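Local coordinates for protein glutaredoxin 2 (Salmonella enterica subsp. enterica serovar Typhimurium, PDB 3IR4) that probably reduces disulfides or glutathionylated substrates at the expense of glutathione, which it binds between a thioredoxin-like domain and a helical domain, at residues Val16-Ile21 with Met66-Tyr71; Gly83-Ala88 with Ser172-His177; Leu104-Ala109 with Asn138-Ser143; Asn184-Ala189 with Leu212-Ala217. All coordinates share one frame; numbering follows the deposited sequence.

Interaction 1 of 4, residues Val16-Ile21 with Met66-Tyr71. With SO4 (sulfate ion), chain D.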
loop_
_atom_site.group_PDB
_atom_site.type_symbol
_atom_site.label_atom_id
_atom_site.label_comp_id
_atom_site.label_asym_id
_atom_site.label_seq_id
_atom_site.Cartn_x
_atom_site.Cartn_y
_atom_site.Cartn_z
ATOM N N VAL A 16 -3.199 -1.622 -1.950
ATOM C CA VAL A 16 -2.334 -1.076 -2.995
ATOM C C VAL A 16 -1.676 -2.234 -3.751
ATOM O O VAL A 16 -1.643 -2.210 -4.961
ATOM C CB VAL A 16 -1.315 -0.084 -2.397
ATOM C CG1 VAL A 16 -0.285 0.352 -3.447
ATOM C CG2 VAL A 16 -2.040 1.128 -1.785
ATOM N N LYS A 17 -1.191 -3.241 -3.032
ATOM C CA LYS A 17 -0.585 -4.410 -3.681
ATOM C C LYS A 17 -1.550 -5.002 -4.726
ATOM O O LYS A 17 -1.175 -5.281 -5.854
ATOM C CB LYS A 17 -0.198 -5.490 -2.664
ATOM C CG LYS A 17 0.887 -5.046 -1.712
ATOM C CD LYS A 17 1.233 -6.083 -0.672
ATOM C CE LYS A 17 2.003 -5.475 0.441
ATOM N NZ LYS A 17 2.546 -6.448 1.401
ATOM N N ALA A 18 -2.795 -5.202 -4.299
ATOM C CA ALA A 18 -3.827 -5.803 -5.132
ATOM C C ALA A 18 -4.156 -4.963 -6.356
ATOM O O ALA A 18 -4.545 -5.506 -7.369
ATOM C CB ALA A 18 -5.090 -6.065 -4.338
ATOM N N ARG A 19 -3.996 -3.651 -6.272
ATOM C CA ARG A 19 -4.233 -2.756 -7.394
ATOM C C ARG A 19 -3.083 -2.709 -8.391
ATOM O O ARG A 19 -3.283 -2.322 -9.542
ATOM C CB ARG A 19 -4.460 -1.337 -6.878
ATOM C CG ARG A 19 -5.759 -1.195 -6.144
ATOM C CD ARG A 19 -5.851 0.141 -5.442
ATOM N NE ARG A 19 -5.867 1.196 -6.441
ATOM C CZ ARG A 19 -5.778 2.493 -6.188
ATOM N NH1 ARG A 19 -5.642 2.922 -4.945
ATOM N NH2 ARG A 19 -5.817 3.362 -7.195
HETATM N N MSE A 20 -1.869 -3.027 -7.951
HETATM C CA MSE A 20 -0.711 -2.796 -8.804
HETATM C C MSE A 20 -0.705 -3.525 -10.143
HETATM O O MSE A 20 -0.371 -2.938 -11.143
HETATM C CB MSE A 20 0.598 -3.089 -8.062
HETATM C CG MSE A 20 0.894 -2.087 -6.964
HETATM SE SE MSE A 20 2.441 -2.563 -5.906
HETATM C CE MSE A 20 3.817 -2.243 -7.213
ATOM N N ILE A 21 -1.025 -4.821 -10.152
ATOM C CA ILE A 21 -0.943 -5.579 -11.405
ATOM C C ILE A 21 -1.970 -5.065 -12.395
ATOM O O ILE A 21 -1.717 -5.061 -13.602
ATOM C CB ILE A 21 -1.049 -7.113 -11.207
ATOM C CG1 ILE A 21 0.139 -7.645 -10.395
ATOM C CG2 ILE A 21 -1.151 -7.855 -12.570
ATOM C CD1 ILE A 21 1.469 -7.540 -11.028
HETATM N N MSE A 66 -1.589 -11.157 -1.971
HETATM C CA MSE A 66 -0.641 -11.819 -2.886
HETATM C C MSE A 66 -1.338 -12.849 -3.764
HETATM O O MSE A 66 -0.891 -13.104 -4.884
HETATM C CB MSE A 66 0.534 -12.398 -2.126
HETATM C CG MSE A 66 1.388 -11.378 -1.398
HETATM SE SE MSE A 66 1.915 -9.825 -2.448
HETATM C CE MSE A 66 2.924 -10.720 -3.810
ATOM N N ASP A 67 -2.406 -13.474 -3.258
ATOM C CA ASP A 67 -3.184 -14.382 -4.098
ATOM C C ASP A 67 -3.860 -13.614 -5.226
ATOM O O ASP A 67 -3.925 -14.103 -6.345
ATOM C CB ASP A 67 -4.194 -15.168 -3.293
ATOM C CG ASP A 67 -3.547 -16.143 -2.332
ATOM O OD1 ASP A 67 -2.318 -16.391 -2.404
ATOM O OD2 ASP A 67 -4.249 -16.658 -1.454
ATOM N N ILE A 68 -4.384 -12.430 -4.933
ATOM C CA ILE A 68 -4.969 -11.578 -5.945
ATOM C C ILE A 68 -3.888 -11.191 -6.959
ATOM O O ILE A 68 -4.111 -11.246 -8.156
ATOM C CB ILE A 68 -5.607 -10.335 -5.297
ATOM C CG1 ILE A 68 -6.771 -10.742 -4.400
ATOM C CG2 ILE A 68 -6.026 -9.316 -6.352
ATOM C CD1 ILE A 68 -7.249 -9.626 -3.500
ATOM N N VAL A 69 -2.736 -10.731 -6.483
ATOM C CA VAL A 69 -1.641 -10.324 -7.347
ATOM C C VAL A 69 -1.321 -11.420 -8.356
ATOM O O VAL A 69 -1.244 -11.177 -9.542
ATOM C CB VAL A 69 -0.396 -9.937 -6.507
ATOM C CG1 VAL A 69 0.880 -9.880 -7.364
ATOM C CG2 VAL A 69 -0.628 -8.581 -5.791
ATOM N N HIS A 70 -1.094 -12.624 -7.849
ATOM C CA HIS A 70 -0.710 -13.718 -8.755
ATOM C C HIS A 70 -1.835 -14.170 -9.678
ATOM O O HIS A 70 -1.587 -14.443 -10.840
ATOM C CB HIS A 70 -0.113 -14.859 -7.990
ATOM C CG HIS A 70 1.220 -14.530 -7.404
ATOM N ND1 HIS A 70 1.460 -14.534 -6.050
ATOM C CD2 HIS A 70 2.393 -14.173 -7.994
ATOM C CE1 HIS A 70 2.719 -14.196 -5.833
ATOM N NE2 HIS A 70 3.307 -13.964 -6.997
ATOM N N TYR A 71 -3.067 -14.249 -9.183
ATOM C CA TYR A 71 -4.190 -14.611 -10.032
ATOM C C TYR A 71 -4.290 -13.649 -11.219
ATOM O O TYR A 71 -4.362 -14.041 -12.389
ATOM C CB TYR A 71 -5.477 -14.588 -9.207
ATOM C CG TYR A 71 -6.726 -14.752 -10.052
ATOM C CD1 TYR A 71 -7.095 -15.990 -10.564
ATOM C CD2 TYR A 71 -7.511 -13.660 -10.374
ATOM C CE1 TYR A 71 -8.241 -16.134 -11.360
ATOM C CE2 TYR A 71 -8.653 -13.786 -11.159
ATOM C CZ TYR A 71 -9.016 -15.021 -11.661
ATOM O OH TYR A 71 -10.157 -15.161 -12.437
HETATM S S SO4 D . -11.253 -18.639 -12.250
HETATM O O1 SO4 D . -10.656 -17.693 -13.200
HETATM O O2 SO4 D . -10.422 -18.826 -11.039
HETATM O O3 SO4 D . -12.581 -18.179 -11.879
HETATM O O4 SO4 D . -11.437 -19.915 -12.958
#

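Interaction 2 of 4, residues Gly83-Ala88 with Ser172-His177. With SO4 (sulfate ion), chain F.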
loop_
_atom_site.group_PDB
_atom_site.type_symbol
_atom_site.label_atom_id
_atom_site.label_comp_id
_atom_site.label_asym_id
_atom_site.label_seq_id
_atom_site.Cartn_x
_atom_site.Cartn_y
_atom_site.Cartn_z
ATOM N N GLY A 83 11.037 -11.592 -12.146
ATOM C CA GLY A 83 12.343 -11.361 -11.560
ATOM C C GLY A 83 12.649 -12.082 -10.267
ATOM O O GLY A 83 11.767 -12.454 -9.516
ATOM N N LYS A 84 13.943 -12.193 -9.991
ATOM C CA LYS A 84 14.409 -12.656 -8.714
ATOM C C LYS A 84 14.111 -11.613 -7.650
ATOM O O LYS A 84 13.876 -10.427 -7.942
ATOM C CB LYS A 84 15.919 -12.929 -8.747
ATOM C CG LYS A 84 16.805 -11.688 -8.865
ATOM C CD LYS A 84 18.281 -12.023 -8.932
ATOM C CE LYS A 84 18.695 -12.674 -10.209
ATOM N NZ LYS A 84 18.533 -11.772 -11.376
ATOM N N ARG A 85 14.122 -12.091 -6.425
ATOM C CA ARG A 85 13.985 -11.243 -5.255
ATOM C C ARG A 85 15.321 -11.108 -4.555
ATOM O O ARG A 85 16.194 -11.953 -4.701
ATOM C CB ARG A 85 12.935 -11.786 -4.328
ATOM C CG ARG A 85 11.592 -11.696 -5.030
ATOM C CD ARG A 85 10.493 -12.327 -4.299
ATOM N NE ARG A 85 10.088 -11.567 -3.122
ATOM C CZ ARG A 85 9.154 -12.013 -2.302
ATOM N NH1 ARG A 85 8.526 -13.146 -2.559
ATOM N NH2 ARG A 85 8.846 -11.320 -1.235
ATOM N N ASN A 86 15.474 -10.046 -3.782
ATOM C CA ASN A 86 16.695 -9.705 -3.104
ATOM C C ASN A 86 16.447 -9.827 -1.593
ATOM O O ASN A 86 15.656 -9.065 -1.031
ATOM C CB ASN A 86 17.098 -8.263 -3.466
ATOM C CG ASN A 86 18.394 -7.848 -2.819
ATOM O OD1 ASN A 86 18.954 -8.594 -2.002
ATOM N ND2 ASN A 86 18.895 -6.667 -3.167
ATOM N N PRO A 87 17.124 -10.771 -0.916
ATOM C CA PRO A 87 16.922 -10.892 0.508
ATOM C C PRO A 87 17.142 -9.568 1.269
ATOM O O PRO A 87 16.529 -9.363 2.333
ATOM C CB PRO A 87 17.961 -11.937 0.905
ATOM C CG PRO A 87 18.075 -12.801 -0.307
ATOM C CD PRO A 87 18.052 -11.796 -1.425
ATOM N N ALA A 88 18.041 -8.715 0.778
ATOM C CA ALA A 88 18.281 -7.414 1.410
ATOM C C ALA A 88 17.019 -6.548 1.444
ATOM O O ALA A 88 16.805 -5.780 2.396
ATOM C CB ALA A 88 19.439 -6.652 0.747
ATOM N N SER A 172 9.414 -7.938 -9.755
ATOM C CA SER A 172 9.311 -9.074 -8.838
ATOM C C SER A 172 8.332 -8.736 -7.698
ATOM O O SER A 172 7.869 -7.602 -7.553
ATOM C CB SER A 172 10.667 -9.428 -8.227
ATOM O OG SER A 172 11.068 -8.460 -7.261
ATOM N N GLU A 173 8.080 -9.723 -6.836
ATOM C CA GLU A 173 7.233 -9.485 -5.687
ATOM C C GLU A 173 7.865 -8.456 -4.743
ATOM O O GLU A 173 7.143 -7.857 -3.938
ATOM C CB GLU A 173 6.907 -10.781 -4.954
ATOM C CG GLU A 173 5.961 -11.725 -5.713
ATOM C CD GLU A 173 6.634 -12.553 -6.814
ATOM O OE1 GLU A 173 7.886 -12.488 -6.974
ATOM O OE2 GLU A 173 5.890 -13.296 -7.483
ATOM N N ASP A 174 9.182 -8.219 -4.809
ATOM C CA ASP A 174 9.754 -7.136 -4.004
ATOM C C ASP A 174 9.160 -5.791 -4.373
ATOM O O ASP A 174 8.989 -4.937 -3.510
ATOM C CB ASP A 174 11.279 -7.085 -4.107
ATOM C CG ASP A 174 11.980 -8.229 -3.371
ATOM O OD1 ASP A 174 11.343 -8.918 -2.546
ATOM O OD2 ASP A 174 13.210 -8.376 -3.605
ATOM N N ASP A 175 8.839 -5.571 -5.642
ATOM C CA ASP A 175 8.172 -4.338 -6.070
ATOM C C ASP A 175 6.779 -4.224 -5.463
ATOM O O ASP A 175 6.327 -3.150 -5.064
ATOM C CB ASP A 175 8.082 -4.262 -7.590
ATOM C CG ASP A 175 9.435 -4.187 -8.224
ATOM O OD1 ASP A 175 10.069 -3.121 -8.070
ATOM O OD2 ASP A 175 9.891 -5.173 -8.832
ATOM N N ILE A 176 6.080 -5.361 -5.435
ATOM C CA ILE A 176 4.743 -5.426 -4.879
ATOM C C ILE A 176 4.781 -5.034 -3.396
ATOM O O ILE A 176 3.915 -4.319 -2.910
ATOM C CB ILE A 176 4.121 -6.819 -5.072
ATOM C CG1 ILE A 176 4.048 -7.191 -6.570
ATOM C CG2 ILE A 176 2.770 -6.873 -4.402
ATOM C CD1 ILE A 176 3.140 -6.312 -7.427
ATOM N N HIS A 177 5.782 -5.489 -2.661
ATOM C CA HIS A 177 5.887 -5.146 -1.239
ATOM C C HIS A 177 6.465 -3.755 -0.996
ATOM O O HIS A 177 6.106 -3.104 -0.008
ATOM C CB HIS A 177 6.688 -6.206 -0.482
ATOM C CG HIS A 177 6.015 -7.523 -0.427
ATOM N ND1 HIS A 177 4.768 -7.702 0.125
ATOM C CD2 HIS A 177 6.400 -8.724 -0.911
ATOM C CE1 HIS A 177 4.435 -8.975 0.011
ATOM N NE2 HIS A 177 5.408 -9.613 -0.616
HETATM S S SO4 F . 5.907 -13.299 -0.049
HETATM O O1 SO4 F . 6.580 -14.331 -0.874
HETATM O O2 SO4 F . 6.995 -12.542 0.603
HETATM O O3 SO4 F . 5.133 -12.457 -0.963
HETATM O O4 SO4 F . 5.109 -13.980 0.961
HETATM O O HOH W 1 8.856 -12.249 -9.633
HETATM O O HOH W 2 10.020 -8.880 0.001
HETATM O O HOH W 3 13.067 -10.257 -0.923
#

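Interaction 3 of 4, residues Leu104-Ala109 with Asn138-Ser143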
loop_
_atom_site.group_PDB
_atom_site.type_symbol
_atom_site.label_atom_id
_atom_site.label_comp_id
_atom_site.label_asym_id
_atom_site.label_seq_id
_atom_site.Cartn_x
_atom_site.Cartn_y
_atom_site.Cartn_z
ATOM N N LEU A 104 2.736 6.658 10.027
ATOM C CA LEU A 104 1.593 6.529 9.116
ATOM C C LEU A 104 0.219 6.563 9.759
ATOM O O LEU A 104 -0.649 7.272 9.287
ATOM C CB LEU A 104 1.725 5.273 8.225
ATOM C CG LEU A 104 2.948 5.236 7.316
ATOM C CD1 LEU A 104 3.018 3.871 6.595
ATOM C CD2 LEU A 104 2.939 6.370 6.330
ATOM N N LEU A 105 -0.001 5.781 10.802
ATOM C CA LEU A 105 -1.356 5.656 11.336
ATOM C C LEU A 105 -1.947 6.981 11.811
ATOM O O LEU A 105 -3.102 7.269 11.499
ATOM C CB LEU A 105 -1.430 4.568 12.416
ATOM C CG LEU A 105 -1.012 3.141 11.990
ATOM C CD1 LEU A 105 -1.107 2.228 13.176
ATOM C CD2 LEU A 105 -1.825 2.616 10.817
ATOM N N PRO A 106 -1.169 7.810 12.540
ATOM C CA PRO A 106 -1.762 9.060 12.969
ATOM C C PRO A 106 -2.124 9.966 11.812
ATOM O O PRO A 106 -3.051 10.760 11.921
ATOM C CB PRO A 106 -0.660 9.685 13.848
ATOM C CG PRO A 106 0.165 8.565 14.306
ATOM C CD PRO A 106 0.170 7.618 13.134
ATOM N N ARG A 107 -1.344 9.893 10.731
ATOM C CA ARG A 107 -1.596 10.685 9.552
ATOM C C ARG A 107 -2.769 10.146 8.739
ATOM O O ARG A 107 -3.618 10.919 8.271
ATOM C CB ARG A 107 -0.310 10.849 8.731
ATOM C CG ARG A 107 0.690 11.747 9.436
ATOM C CD ARG A 107 2.030 11.755 8.746
ATOM N NE ARG A 107 2.995 12.705 9.333
ATOM C CZ ARG A 107 3.593 12.526 10.503
ATOM N NH1 ARG A 107 3.430 11.408 11.187
ATOM N NH2 ARG A 107 4.370 13.480 10.999
ATOM N N PHE A 108 -2.863 8.828 8.594
ATOM C CA PHE A 108 -4.035 8.249 7.958
ATOM C C PHE A 108 -5.315 8.750 8.655
ATOM O O PHE A 108 -6.275 9.148 7.998
ATOM C CB PHE A 108 -4.029 6.706 8.047
ATOM C CG PHE A 108 -2.946 6.000 7.248
ATOM C CD1 PHE A 108 -2.371 6.517 6.102
ATOM C CD2 PHE A 108 -2.606 4.722 7.606
ATOM C CE1 PHE A 108 -1.427 5.784 5.384
ATOM C CE2 PHE A 108 -1.669 3.982 6.863
ATOM C CZ PHE A 108 -1.097 4.526 5.779
ATOM N N ALA A 109 -5.297 8.735 9.978
ATOM C CA ALA A 109 -6.464 9.089 10.780
ATOM C C ALA A 109 -6.897 10.546 10.635
ATOM O O ALA A 109 -8.023 10.879 10.964
ATOM C CB ALA A 109 -6.178 8.809 12.220
ATOM N N ASN A 138 1.387 11.024 20.962
ATOM C CA ASN A 138 2.749 10.727 21.303
ATOM C C ASN A 138 3.581 10.527 20.026
ATOM O O ASN A 138 4.657 11.074 19.860
ATOM C CB ASN A 138 2.795 9.480 22.201
ATOM C CG ASN A 138 4.205 9.023 22.488
ATOM O OD1 ASN A 138 4.899 8.511 21.610
ATOM N ND2 ASN A 138 4.626 9.167 23.725
ATOM N N HIS A 139 3.058 9.714 19.130
ATOM C CA HIS A 139 3.789 9.431 17.901
ATOM C C HIS A 139 3.997 10.680 17.069
ATOM O O HIS A 139 5.092 10.881 16.524
ATOM C CB HIS A 139 3.061 8.358 17.113
ATOM C CG HIS A 139 2.953 7.070 17.837
ATOM N ND1 HIS A 139 2.096 6.071 17.444
ATOM C CD2 HIS A 139 3.520 6.659 18.992
ATOM C CE1 HIS A 139 2.196 5.065 18.303
ATOM N NE2 HIS A 139 3.025 5.411 19.272
ATOM N N LEU A 140 2.959 11.520 16.940
ATOM C CA LEU A 140 3.103 12.758 16.183
ATOM C C LEU A 140 4.149 13.693 16.785
ATOM O O LEU A 140 4.886 14.357 16.066
ATOM C CB LEU A 140 1.744 13.450 16.066
ATOM C CG LEU A 140 0.776 12.841 15.049
ATOM C CD1 LEU A 140 -0.607 13.443 15.255
ATOM C CD2 LEU A 140 1.257 13.021 13.630
ATOM N N ALA A 141 4.224 13.739 18.116
ATOM C CA ALA A 141 5.201 14.577 18.809
ATOM C C ALA A 141 6.616 14.078 18.598
ATOM O O ALA A 141 7.554 14.844 18.758
ATOM C CB ALA A 141 4.886 14.682 20.282
ATOM N N HIS A 142 6.771 12.816 18.212
ATOM C CA HIS A 142 8.066 12.216 17.878
ATOM C C HIS A 142 8.366 12.214 16.383
ATOM O O HIS A 142 9.286 11.531 15.947
ATOM C CB HIS A 142 8.112 10.793 18.432
ATOM C CG HIS A 142 8.304 10.759 19.900
ATOM N ND1 HIS A 142 7.268 10.903 20.791
ATOM C CD2 HIS A 142 9.431 10.677 20.638
ATOM C CE1 HIS A 142 7.748 10.857 22.024
ATOM N NE2 HIS A 142 9.062 10.731 21.956
ATOM N N SER A 143 7.630 12.991 15.608
ATOM C CA SER A 143 7.817 12.994 14.160
ATOM C C SER A 143 9.224 13.344 13.718
ATOM O O SER A 143 9.731 12.760 12.770
ATOM C CB SER A 143 6.850 13.978 13.504
ATOM O OG SER A 143 5.505 13.573 13.591
HETATM O O HOH W 4 4.334 10.492 13.738
#

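Interaction 4 of 4, residues Asn184-Ala189 with Leu212-Ala217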
loop_
_atom_site.group_PDB
_atom_site.type_symbol
_atom_site.label_atom_id
_atom_site.label_comp_id
_atom_site.label_asym_id
_atom_site.label_seq_id
_atom_site.Cartn_x
_atom_site.Cartn_y
_atom_site.Cartn_z
ATOM N N ASN A 184 2.651 5.152 0.798
ATOM C CA ASN A 184 2.073 5.697 1.998
ATOM C C ASN A 184 3.010 6.706 2.679
ATOM O O ASN A 184 2.550 7.641 3.329
ATOM C CB ASN A 184 1.568 4.564 2.869
ATOM C CG ASN A 184 0.308 3.895 2.274
ATOM O OD1 ASN A 184 -0.370 4.466 1.402
ATOM N ND2 ASN A 184 -0.005 2.700 2.749
ATOM N N LEU A 185 4.324 6.553 2.488
ATOM C CA LEU A 185 5.279 7.509 3.034
ATOM C C LEU A 185 5.153 8.897 2.421
ATOM O O LEU A 185 5.553 9.880 3.039
ATOM C CB LEU A 185 6.704 6.999 2.957
ATOM C CG LEU A 185 7.099 5.972 4.001
ATOM C CD1 LEU A 185 8.458 5.351 3.659
ATOM C CD2 LEU A 185 7.130 6.576 5.399
ATOM N N THR A 186 4.565 9.017 1.239
ATOM C CA THR A 186 4.358 10.332 0.643
ATOM C C THR A 186 3.337 11.170 1.425
ATOM O O THR A 186 3.219 12.367 1.192
ATOM C CB THR A 186 4.017 10.302 -0.851
ATOM O OG1 THR A 186 2.748 9.680 -1.069
ATOM C CG2 THR A 186 5.091 9.628 -1.656
ATOM N N LEU A 187 2.598 10.543 2.351
ATOM C CA LEU A 187 1.695 11.293 3.222
ATOM C C LEU A 187 2.475 12.036 4.322
ATOM O O LEU A 187 1.913 12.894 5.005
ATOM C CB LEU A 187 0.690 10.348 3.868
ATOM C CG LEU A 187 -0.508 10.971 4.603
ATOM C CD1 LEU A 187 -1.355 11.743 3.640
ATOM C CD2 LEU A 187 -1.304 9.859 5.271
ATOM N N VAL A 188 3.728 11.668 4.533
ATOM C CA VAL A 188 4.532 12.232 5.607
ATOM C C VAL A 188 5.350 13.425 5.113
ATOM O O VAL A 188 6.400 13.262 4.492
ATOM C CB VAL A 188 5.498 11.170 6.219
ATOM C CG1 VAL A 188 6.221 11.746 7.413
ATOM C CG2 VAL A 188 4.725 9.905 6.599
ATOM N N ALA A 189 4.869 14.635 5.410
ATOM C CA ALA A 189 5.623 15.844 5.109
ATOM C C ALA A 189 6.932 15.819 5.898
ATOM O O ALA A 189 6.940 15.480 7.073
ATOM C CB ALA A 189 4.801 17.094 5.482
ATOM N N LEU A 212 0.169 9.019 -5.736
ATOM C CA LEU A 212 0.944 9.369 -4.553
ATOM C C LEU A 212 0.084 10.336 -3.723
ATOM O O LEU A 212 -0.903 10.900 -4.205
ATOM C CB LEU A 212 2.263 9.995 -4.920
ATOM C CG LEU A 212 3.172 9.088 -5.746
ATOM C CD1 LEU A 212 4.442 9.830 -6.098
ATOM C CD2 LEU A 212 3.490 7.796 -5.033
ATOM N N LEU A 213 0.486 10.531 -2.479
ATOM C CA LEU A 213 -0.311 11.281 -1.484
ATOM C C LEU A 213 0.284 12.615 -1.086
ATOM O O LEU A 213 -0.176 13.249 -0.146
ATOM C CB LEU A 213 -0.460 10.414 -0.241
ATOM C CG LEU A 213 -0.992 8.988 -0.464
ATOM C CD1 LEU A 213 -0.958 8.193 0.834
ATOM C CD2 LEU A 213 -2.377 8.977 -1.103
ATOM N N SER A 214 1.283 13.046 -1.848
ATOM C CA SER A 214 2.050 14.238 -1.581
ATOM C C SER A 214 1.193 15.482 -1.478
ATOM O O SER A 214 1.459 16.367 -0.683
ATOM C CB SER A 214 3.083 14.387 -2.701
ATOM O OG SER A 214 3.709 13.135 -2.997
ATOM N N SER A 215 0.149 15.563 -2.285
ATOM C CA SER A 215 -0.713 16.748 -2.274
ATOM C C SER A 215 -1.429 16.932 -0.937
ATOM O O SER A 215 -1.907 18.038 -0.659
ATOM C CB SER A 215 -1.720 16.749 -3.413
ATOM O OG SER A 215 -2.682 15.734 -3.255
HETATM N N MSE A 216 -1.543 15.879 -0.122
HETATM C CA MSE A 216 -2.144 16.045 1.190
HETATM C C MSE A 216 -1.169 15.656 2.312
HETATM O O MSE A 216 -1.551 15.337 3.433
HETATM C CB MSE A 216 -3.449 15.312 1.297
HETATM C CG MSE A 216 -3.372 13.830 1.250
HETATM SE SE MSE A 216 -5.144 13.018 1.503
HETATM C CE MSE A 216 -4.648 11.259 1.057
ATOM N N ALA A 217 0.127 15.782 2.051
ATOM C CA ALA A 217 1.125 15.424 3.056
ATOM C C ALA A 217 0.984 16.324 4.270
ATOM O O ALA A 217 0.778 17.539 4.153
ATOM C CB ALA A 217 2.504 15.558 2.474
#

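Interaction 1 of 4, residues Val16-Ile21 with Met66-Tyr71
Ala18 and Val69 mark the closest backbone approach between segments 16-21 and 66-71, parts of helices 13-25 and 65-74, which run parallel (2° between their directions) with their axes 8.2 Å apart. Such a pair belongs to the thioredoxin fold of the GST-like N-terminal domain, where these two helices pack side by side on one face of the sheet. Small or beta-branched residues suit so close an approach. Ala18 has just a methyl group, and its CB rests 3.9 Å from Ile68 CG2; behind it lie Leu6 of strand 5-8 and Pro52. Val69 serves two neighbours with its two methyls. Its chi1 of 164° sets CG1 anti to the backbone N and places CG2 beside that N, so that CG2 bears on the neighbouring helix backbone, 3.3 Å from Lys17 O. At the N-terminal end the selenomethionine Met66 starts out away from the partner helix but curls back through chi2 and chi3, bringing its SE to 4.2 Å from Lys17 CD. Lys17 suits this border position: its extended aliphatic chain packs against Met66, while NZ goes on to hydrogen-bond His177 of helix 173-185. One turn further along, Ile21 also meets Val72 and Asp73, and its side chain crosses that of Val69 at about a right angle, Ile21 CG1 lying 3.8 Å from Val69 CG1.

Interaction 2 of 4, residues Gly83-Ala88 with Ser172-His177
Arg85 and Asp174 form the salt bridge at the centre of this contact. Arg85 NE gives a nearly straight hydrogen bond (178°) to Asp174 OD1 at 3.0 Å; the oxygen lies in the guanidinium plane, yet it is met from above its own carboxylate plane, 55° out of it, and the two flat groups are steeply inclined to each other. The other oxygen, OD2, takes the backbone N of Asn86 at 2.8 Å on its syn side, so one aspartate grips both the side chain of Arg85 and the chain just beyond it. Glu173 CB lies over one face of the guanidinium, 3.7 Å from Arg85 CZ. Along the guanidinium's edge, Arg85 NH1 and NH2 reach separate oxygens of a sulfate, probably from the crystallisation liquor, and His177 NE2 binds a third, O3, at 2.9 Å. Arginine and histidine together thus make a small anion site. Water further ties Gly83 O to Glu173 OE1, and Asn86 O to Asp174 OD1. Behind this shell, helix starts fix the backbone. Ser172 and Asp175 form a capping box: Ser172 OG accepts from Asp174 N, and Asp175 OD2 accepts from Ser172 N at 3.0 Å. It probably corresponds to the N-capping box described for GST-fold proteins. Asn86 likewise caps helix 87-97, OD1 accepting from Ala88 N. The interdomain linker is so clasped to the start of helix 173-185, whose Ile176 packs on helices 13-25 and 65-74 and whose Glu173 hydrogen-bonds His70.

Interaction 3 of 4, residues Leu104-Ala109 with Asn138-Ser143
Pro106 and Leu140 bring helix 101-108 against helix 136-141 within the all-helical, GST-like C-terminal domain. A proline nitrogen carries no hydrogen, so Pro106 cannot bond back to the preceding turn and the helix kinks there; the ring turns its carbons to the partner. Pro106 CB sits 3.7 Å from Leu140 CG, between the two leucine branches, while Pro106 CG comes to 4.0 Å from His139 CB and approaches the imidazole at its edge. Leu140 has CG anti to its carbonyl carbon (chi1 -76°), which carries the isobutyl end over to Pro106 and lays CD2 across one face of the Arg107 guanidinium, 3.6 Å from NH1. Arginine does well here because it is long and has several donors. Its chain runs extended from CG to NE, and a turn of chi4 to 72° swings the guanidinium out of line, NH2 facing Ser143. All three nitrogens are engaged. NE meets Ile218 O of the chain's terminal carboxylate, which probably offsets the buried positive charge, while neutral oxygens take bonds from the other two: Leu103 O and a water from NH1, Ser143 OG from NH2. The water also donates a weak bond to His139 O, linking the helices a second time. Serine, both donor and acceptor, completes the chain: Ser143 OG gives its proton to Leu140 O at 2.7 Å, and receives Arg107 NH2 at 2.8 Å almost in the guanidinium plane.

Interaction 4 of 4, residues Asn184-Ala189 with Leu212-Ala217
Asn184 presents the one flat side-chain group in this contact, a carboxamide whose OD1, in the conformer described here, lies 3.8 Å from Leu213 CD1; its ND2 makes a weak hydrogen bond to His11 O, and the side chain also touches Phe108. The remaining flat groups are peptides. Thr186 O faces Ser214 CA in a CA-H...O contact, and Leu187 O does the same to Ala217 CA at 3.3 Å. Thr186 is the polar link between the two segments: its OG1 accepts Leu213 N at 2.8 Å with an angle of 158°, and also bonds Arg183 O one helical turn back. A chi1 of 66° puts OG1 between the backbone N and carbonyl carbon, from where the hydroxyl can serve both. Threonine is apt because its methyl meanwhile packs toward Leu212. Apolar contacts continue the interface. Leu187 CB lies 4.1 Å from Leu213 CD1, and Leu187 CD1 touches CG of the selenomethionine Met216 at 3.8 Å. At the far end the small Ala189 and Ala217 let the backbones draw near, their CB atoms 4.1 Å apart. Ile218 then adds backbone bonds to Leu187 and Ala189. The type I turn from Leu185 to Val188, at the end of helix 173-185, is thus where the C-terminal tail of this GST-like helical domain folds back and docks.

In the fold
Interactions 1 and 2 adjoin, their centres 14 Å apart: Lys17 CG packs 3.3 Å from Ile176 O, and Met20 CE 3.4 Å from Asp175 O, joining the thioredoxin-like domain to helix 173-185. That helix runs on to interaction 4, 24 Å from interaction 2 between centres. Interactions 3 and 4 touch in turn, with Phe108 CD1 3.6 Å from Leu187 CD2, and lie across the chain's centre from interaction 1. Glutathione sits nearest Met66 of interaction 1 (side chain about 6 Å away), followed by His177 of interaction 2 at about 7 Å and Asn184 of interaction 4 at about 8 Å; Pro106 of interaction 3 is about 14 Å off.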